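Local coordinates for protein nucleoside hydrolase, putative (Trypanosoma brucei, PDB 3FZ0) that belongs to the nucleoside hydrolase family and carries a calcium ion in an alpha/beta fold built round a mixed beta-sheet, at residues Ser183-Gln195 / Tyr303-Thr317. The protein carries 2 engineered substitutions. Numbering follows the deposited sequence. Where two conformers were deposited one is given.
Sequences SHCDPEAGVVVLQ and YVTVELHGRETRGAT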
loop_
_atom_site.group_PDB
_atom_site.type_symbol
_atom_site.label_atom_id
_atom_site.label_comp_id
_atom_site.label_asym_id
_atom_site.label_seq_id
_atom_site.Cartn_x
_atom_site.Cartn_y
_atom_site.Cartn_z
ATOM N N SER B 183 -18.150 -0.069 -1.143
ATOM C CA SER B 183 -16.886 0.604 -0.894
ATOM C C SER B 183 -15.740 -0.180 -1.533
ATOM O O SER B 183 -14.955 0.392 -2.313
ATOM C CB SER B 183 -16.652 0.766 0.616
ATOM O OG SER B 183 -15.574 1.663 0.888
ATOM N N HIS B 184 -15.650 -1.474 -1.210
ATOM C CA HIS B 184 -14.615 -2.344 -1.755
ATOM C C HIS B 184 -14.665 -2.391 -3.289
ATOM O O HIS B 184 -13.646 -2.450 -3.924
ATOM C CB HIS B 184 -14.727 -3.758 -1.158
ATOM C CG HIS B 184 -13.550 -4.634 -1.443
ATOM N ND1 HIS B 184 -13.607 -6.006 -1.344
ATOM C CD2 HIS B 184 -12.283 -4.338 -1.822
ATOM C CE1 HIS B 184 -12.429 -6.521 -1.650
ATOM N NE2 HIS B 184 -11.603 -5.529 -1.939
ATOM N N CYS B 185 -15.857 -2.329 -3.864
ATOM C CA CYS B 185 -16.043 -2.372 -5.323
ATOM C C CYS B 185 -15.333 -1.234 -5.979
ATOM O O CYS B 185 -14.739 -1.389 -7.043
ATOM C CB CYS B 185 -17.521 -2.299 -5.690
ATOM S SG CYS B 185 -18.335 -3.907 -5.688
ATOM N N ASP B 186 -15.379 -0.071 -5.345
ATOM C CA ASP B 186 -14.733 1.070 -5.953
ATOM C C ASP B 186 -14.283 2.033 -4.895
ATOM O O ASP B 186 -14.989 3.006 -4.606
ATOM C CB ASP B 186 -15.660 1.755 -6.978
ATOM C CG ASP B 186 -14.906 2.624 -7.907
ATOM O OD1 ASP B 186 -13.817 3.030 -7.484
ATOM O OD2 ASP B 186 -15.362 2.902 -9.050
ATOM N N PRO B 187 -13.104 1.767 -4.312
ATOM C CA PRO B 187 -12.562 2.625 -3.262
ATOM C C PRO B 187 -12.205 4.005 -3.825
ATOM O O PRO B 187 -12.533 5.012 -3.199
ATOM C CB PRO B 187 -11.337 1.844 -2.779
ATOM C CG PRO B 187 -11.569 0.447 -3.229
ATOM C CD PRO B 187 -12.215 0.619 -4.561
ATOM N N GLU B 188 -11.576 4.051 -4.996
ATOM C CA GLU B 188 -11.204 5.334 -5.633
ATOM C C GLU B 188 -12.442 6.241 -5.786
ATOM O O GLU B 188 -12.390 7.430 -5.468
ATOM C CB GLU B 188 -10.544 5.101 -6.993
ATOM C CG GLU B 188 -9.107 4.644 -6.954
ATOM C CD GLU B 188 -8.934 3.140 -6.675
ATOM O OE1 GLU B 188 -9.915 2.401 -6.481
ATOM O OE2 GLU B 188 -7.790 2.684 -6.682
ATOM N N ALA B 189 -13.558 5.666 -6.234
ATOM C CA ALA B 189 -14.785 6.449 -6.358
ATOM C C ALA B 189 -15.227 7.045 -5.023
ATOM O O ALA B 189 -15.688 8.175 -4.983
ATOM C CB ALA B 189 -15.920 5.639 -7.002
ATOM N N GLY B 190 -15.091 6.274 -3.946
ATOM C CA GLY B 190 -15.451 6.719 -2.608
ATOM C C GLY B 190 -14.598 7.871 -2.119
ATOM O O GLY B 190 -15.096 8.789 -1.454
ATOM N N VAL B 191 -13.309 7.828 -2.431
ATOM C CA VAL B 191 -12.416 8.940 -2.123
ATOM C C VAL B 191 -12.874 10.216 -2.837
ATOM O O VAL B 191 -12.890 11.284 -2.229
ATOM C CB VAL B 191 -10.963 8.612 -2.468
ATOM C CG1 VAL B 191 -10.118 9.877 -2.452
ATOM C CG2 VAL B 191 -10.429 7.601 -1.503
ATOM N N VAL B 192 -13.230 10.104 -4.116
ATOM C CA VAL B 192 -13.660 11.240 -4.903
ATOM C C VAL B 192 -14.909 11.859 -4.259
ATOM O O VAL B 192 -14.997 13.089 -4.086
ATOM C CB VAL B 192 -13.910 10.842 -6.389
ATOM C CG1 VAL B 192 -14.647 11.956 -7.152
ATOM C CG2 VAL B 192 -12.587 10.490 -7.077
ATOM N N VAL B 193 -15.861 11.012 -3.872
ATOM C CA VAL B 193 -17.107 11.483 -3.275
ATOM C C VAL B 193 -16.880 12.197 -1.940
ATOM O O VAL B 193 -17.348 13.317 -1.760
ATOM C CB VAL B 193 -18.158 10.354 -3.170
ATOM C CG1 VAL B 193 -19.275 10.763 -2.250
ATOM C CG2 VAL B 193 -18.733 10.036 -4.595
ATOM N N LEU B 194 -16.124 11.565 -1.037
ATOM C CA LEU B 194 -15.846 12.109 0.299
ATOM C C LEU B 194 -14.858 13.292 0.326
ATOM O O LEU B 194 -14.947 14.125 1.203
ATOM C CB LEU B 194 -15.410 11.006 1.257
ATOM C CG LEU B 194 -16.394 9.869 1.607
ATOM C CD1 LEU B 194 -15.671 8.648 2.208
ATOM C CD2 LEU B 194 -17.492 10.293 2.562
ATOM N N GLN B 195 -13.908 13.361 -0.610
ATOM C CA GLN B 195 -12.958 14.484 -0.691
ATOM C C GLN B 195 -13.493 15.706 -1.449
ATOM O O GLN B 195 -12.852 16.750 -1.453
ATOM C CB GLN B 195 -11.665 14.050 -1.360
ATOM C CG GLN B 195 -10.818 13.058 -0.564
ATOM C CD GLN B 195 -10.340 13.612 0.770
ATOM O OE1 GLN B 195 -10.705 13.105 1.830
ATOM N NE2 GLN B 195 -9.541 14.645 0.724
ATOM N N TYR B 303 -14.478 13.526 10.128
ATOM C CA TYR B 303 -13.749 13.249 8.890
ATOM C C TYR B 303 -13.694 11.750 8.590
ATOM O O TYR B 303 -13.286 10.952 9.439
ATOM C CB TYR B 303 -12.325 13.789 8.951
ATOM C CG TYR B 303 -11.523 13.483 7.706
ATOM C CD1 TYR B 303 -11.715 14.229 6.516
ATOM C CD2 TYR B 303 -10.560 12.459 7.706
ATOM C CE1 TYR B 303 -10.985 13.956 5.365
ATOM C CE2 TYR B 303 -9.818 12.176 6.557
ATOM C CZ TYR B 303 -10.044 12.925 5.392
ATOM O OH TYR B 303 -9.314 12.653 4.261
ATOM N N VAL B 304 -14.102 11.401 7.371
ATOM C CA VAL B 304 -14.108 10.048 6.876
ATOM C C VAL B 304 -13.435 10.001 5.503
ATOM O O VAL B 304 -13.571 10.930 4.684
ATOM C CB VAL B 304 -15.565 9.535 6.793
ATOM C CG1 VAL B 304 -15.665 8.163 6.144
ATOM C CG2 VAL B 304 -16.163 9.505 8.182
ATOM N N THR B 305 -12.674 8.931 5.274
ATOM C CA THR B 305 -12.151 8.632 3.942
ATOM C C THR B 305 -12.130 7.126 3.669
ATOM O O THR B 305 -12.456 6.345 4.539
ATOM C CB THR B 305 -10.790 9.313 3.688
ATOM O OG1 THR B 305 -10.550 9.342 2.286
ATOM C CG2 THR B 305 -9.650 8.604 4.368
ATOM N N VAL B 306 -11.781 6.723 2.455
ATOM C CA VAL B 306 -11.637 5.297 2.112
ATOM C C VAL B 306 -10.154 4.933 1.842
ATOM O O VAL B 306 -9.456 5.639 1.117
ATOM C CB VAL B 306 -12.501 4.960 0.878
ATOM C CG1 VAL B 306 -12.458 3.453 0.581
ATOM C CG2 VAL B 306 -13.960 5.451 1.081
ATOM N N GLU B 307 -9.660 3.868 2.465
ATOM C CA GLU B 307 -8.312 3.317 2.189
ATOM C C GLU B 307 -8.207 2.812 0.752
ATOM O O GLU B 307 -9.062 2.046 0.294
ATOM C CB GLU B 307 -8.028 2.147 3.128
ATOM C CG GLU B 307 -6.672 1.437 2.888
ATOM C CD GLU B 307 -5.455 2.369 3.061
ATOM O OE1 GLU B 307 -5.284 2.961 4.137
ATOM O OE2 GLU B 307 -4.647 2.513 2.127
ATOM N N LEU B 308 -7.161 3.230 0.044
ATOM C CA LEU B 308 -6.944 2.762 -1.312
ATOM C C LEU B 308 -5.821 1.737 -1.446
ATOM O O LEU B 308 -5.780 1.001 -2.439
ATOM C CB LEU B 308 -6.608 3.941 -2.219
ATOM C CG LEU B 308 -7.599 5.105 -2.333
ATOM C CD1 LEU B 308 -7.030 6.230 -3.242
ATOM C CD2 LEU B 308 -9.007 4.628 -2.784
ATOM N N HIS B 309 -4.899 1.702 -0.486
ATOM C CA HIS B 309 -3.630 1.006 -0.686
ATOM C C HIS B 309 -3.350 -0.225 0.199
ATOM O O HIS B 309 -2.344 -0.884 0.028
ATOM C CB HIS B 309 -2.459 2.029 -0.625
ATOM C CG HIS B 309 -2.716 3.276 -1.414
ATOM N ND1 HIS B 309 -3.062 3.255 -2.753
ATOM C CD2 HIS B 309 -2.699 4.581 -1.055
ATOM C CE1 HIS B 309 -3.232 4.488 -3.183
ATOM N NE2 HIS B 309 -3.027 5.310 -2.173
ATOM N N GLY B 310 -4.211 -0.542 1.142
ATOM C CA GLY B 310 -3.927 -1.679 2.001
ATOM C C GLY B 310 -4.079 -3.000 1.270
ATOM O O GLY B 310 -4.703 -3.077 0.223
ATOM N N ARG B 311 -3.476 -4.041 1.817
ATOM C CA ARG B 311 -3.604 -5.383 1.271
ATOM C C ARG B 311 -4.906 -6.017 1.753
ATOM O O ARG B 311 -5.709 -6.439 0.946
ATOM C CB ARG B 311 -2.376 -6.236 1.646
ATOM C CG ARG B 311 -2.412 -7.641 1.061
ATOM C CD ARG B 311 -1.213 -8.439 1.480
ATOM N NE ARG B 311 -0.044 -8.115 0.659
ATOM C CZ ARG B 311 1.112 -8.786 0.678
ATOM N NH1 ARG B 311 1.290 -9.842 1.475
ATOM N NH2 ARG B 311 2.106 -8.400 -0.111
ATOM N N GLU B 312 -5.112 -6.091 3.068
ATOM C CA GLU B 312 -6.369 -6.588 3.663
ATOM C C GLU B 312 -7.412 -5.477 3.876
ATOM O O GLU B 312 -8.576 -5.757 4.150
ATOM C CB GLU B 312 -6.071 -7.286 4.999
ATOM C CG GLU B 312 -5.522 -8.711 4.870
ATOM C CD GLU B 312 -4.004 -8.789 4.751
ATOM O OE1 GLU B 312 -3.307 -7.854 5.213
ATOM O OE2 GLU B 312 -3.500 -9.800 4.202
ATOM N N THR B 313 -6.991 -4.210 3.790
ATOM C CA THR B 313 -7.890 -3.096 4.102
ATOM C C THR B 313 -8.313 -2.196 2.915
ATOM O O THR B 313 -8.961 -1.142 3.118
ATOM C CB THR B 313 -7.307 -2.184 5.188
ATOM O OG1 THR B 313 -5.980 -1.817 4.817
ATOM C CG2 THR B 313 -7.272 -2.880 6.526
ATOM N N ARG B 314 -7.984 -2.592 1.683
ATOM C CA ARG B 314 -8.441 -1.804 0.529
ATOM C C ARG B 314 -9.963 -1.737 0.611
ATOM O O ARG B 314 -10.587 -2.750 0.824
ATOM C CB ARG B 314 -7.942 -2.399 -0.800
ATOM C CG ARG B 314 -8.794 -2.040 -2.008
ATOM C CD ARG B 314 -8.112 -2.260 -3.343
ATOM N NE ARG B 314 -7.743 -0.961 -3.809
ATOM C CZ ARG B 314 -8.271 -0.271 -4.820
ATOM N NH1 ARG B 314 -9.216 -0.742 -5.623
ATOM N NH2 ARG B 314 -7.778 0.932 -5.028
ATOM N N GLY B 315 -10.525 -0.531 0.495
ATOM C CA GLY B 315 -11.977 -0.318 0.595
ATOM C C GLY B 315 -12.465 0.009 2.004
ATOM O O GLY B 315 -13.609 0.374 2.179
ATOM N N ALA B 316 -11.603 -0.128 3.014
ATOM C CA ALA B 316 -11.994 0.167 4.400
ATOM C C ALA B 316 -12.431 1.604 4.537
ATOM O O ALA B 316 -11.899 2.497 3.852
ATOM C CB ALA B 316 -10.851 -0.154 5.420
ATOM N N THR B 317 -13.407 1.801 5.427
ATOM C CA THR B 317 -13.850 3.092 5.872
ATOM C C THR B 317 -12.987 3.535 7.056
ATOM O O THR B 317 -12.986 2.892 8.102
ATOM C CB THR B 317 -15.305 2.985 6.279
ATOM O OG1 THR B 317 -15.993 2.365 5.199
ATOM C CG2 THR B 317 -15.917 4.351 6.566
HETATM O O HOH W 1 -16.418 3.554 2.905
HETATM O O HOH W 2 -11.030 -3.021 -4.879
#
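Helix 187-195 runs nearly antiparallel to strand 304-306, their axes 7.2 Å apart at 155°, and Val191 faces Val306 midway, while in the preceding helix, which ends at Cys185, His184 CA comes within 4.1 Å of Gly315 CA in the returning arm of the hairpin. Val306 points at the helix and splits its methyls, CG1 to Pro187 CB and CG2 to Leu194 CD1 at 3.8 Å. Leu308 reaches the helix with CD2, which lies 3.5 Å from Val191 CG2 and also touches Pro187 CB. The branch CG2 of Val191 meets both Leu308 and the strand because it stands beside the backbone N, with CG1 anti to that N.

Around the first helical turn the contact becomes polar. Arg314, bent at chi3, lays one face of its guanidinium over Pro187 CG and turns its edge to Glu188, whose carboxylate is inclined 52° to it; the two form a salt bridge, Glu188 OE2 to Arg314 NH2, whose modelled length is implausibly short and carries no weight. Arg314 NE and NH2 also grip Leu308 O side-on, almost in the guanidinium plane, so the plane's rotation is fixed within its own loop. A water links Arg314 NH1 to His184 O. Ser183 OG donates to Gly315 O at 2.7 Å, and a second water bridges this hydroxyl to Thr317 OG1, which is also bonded to Thr168. At the far end Tyr303 OH donates to Gln195 OE1 (2.8 Å), the amide and ring standing 82° apart.

Asp186 N-caps the helix through Ala189 N. From Glu307 onward the loop packs on the second subunit, and His309 meets His309 of the third. This is helix-on-sheet packing at the antiparallel margin of the mixed alpha/beta sheet of a nucleoside hydrolase, beside a subunit interface.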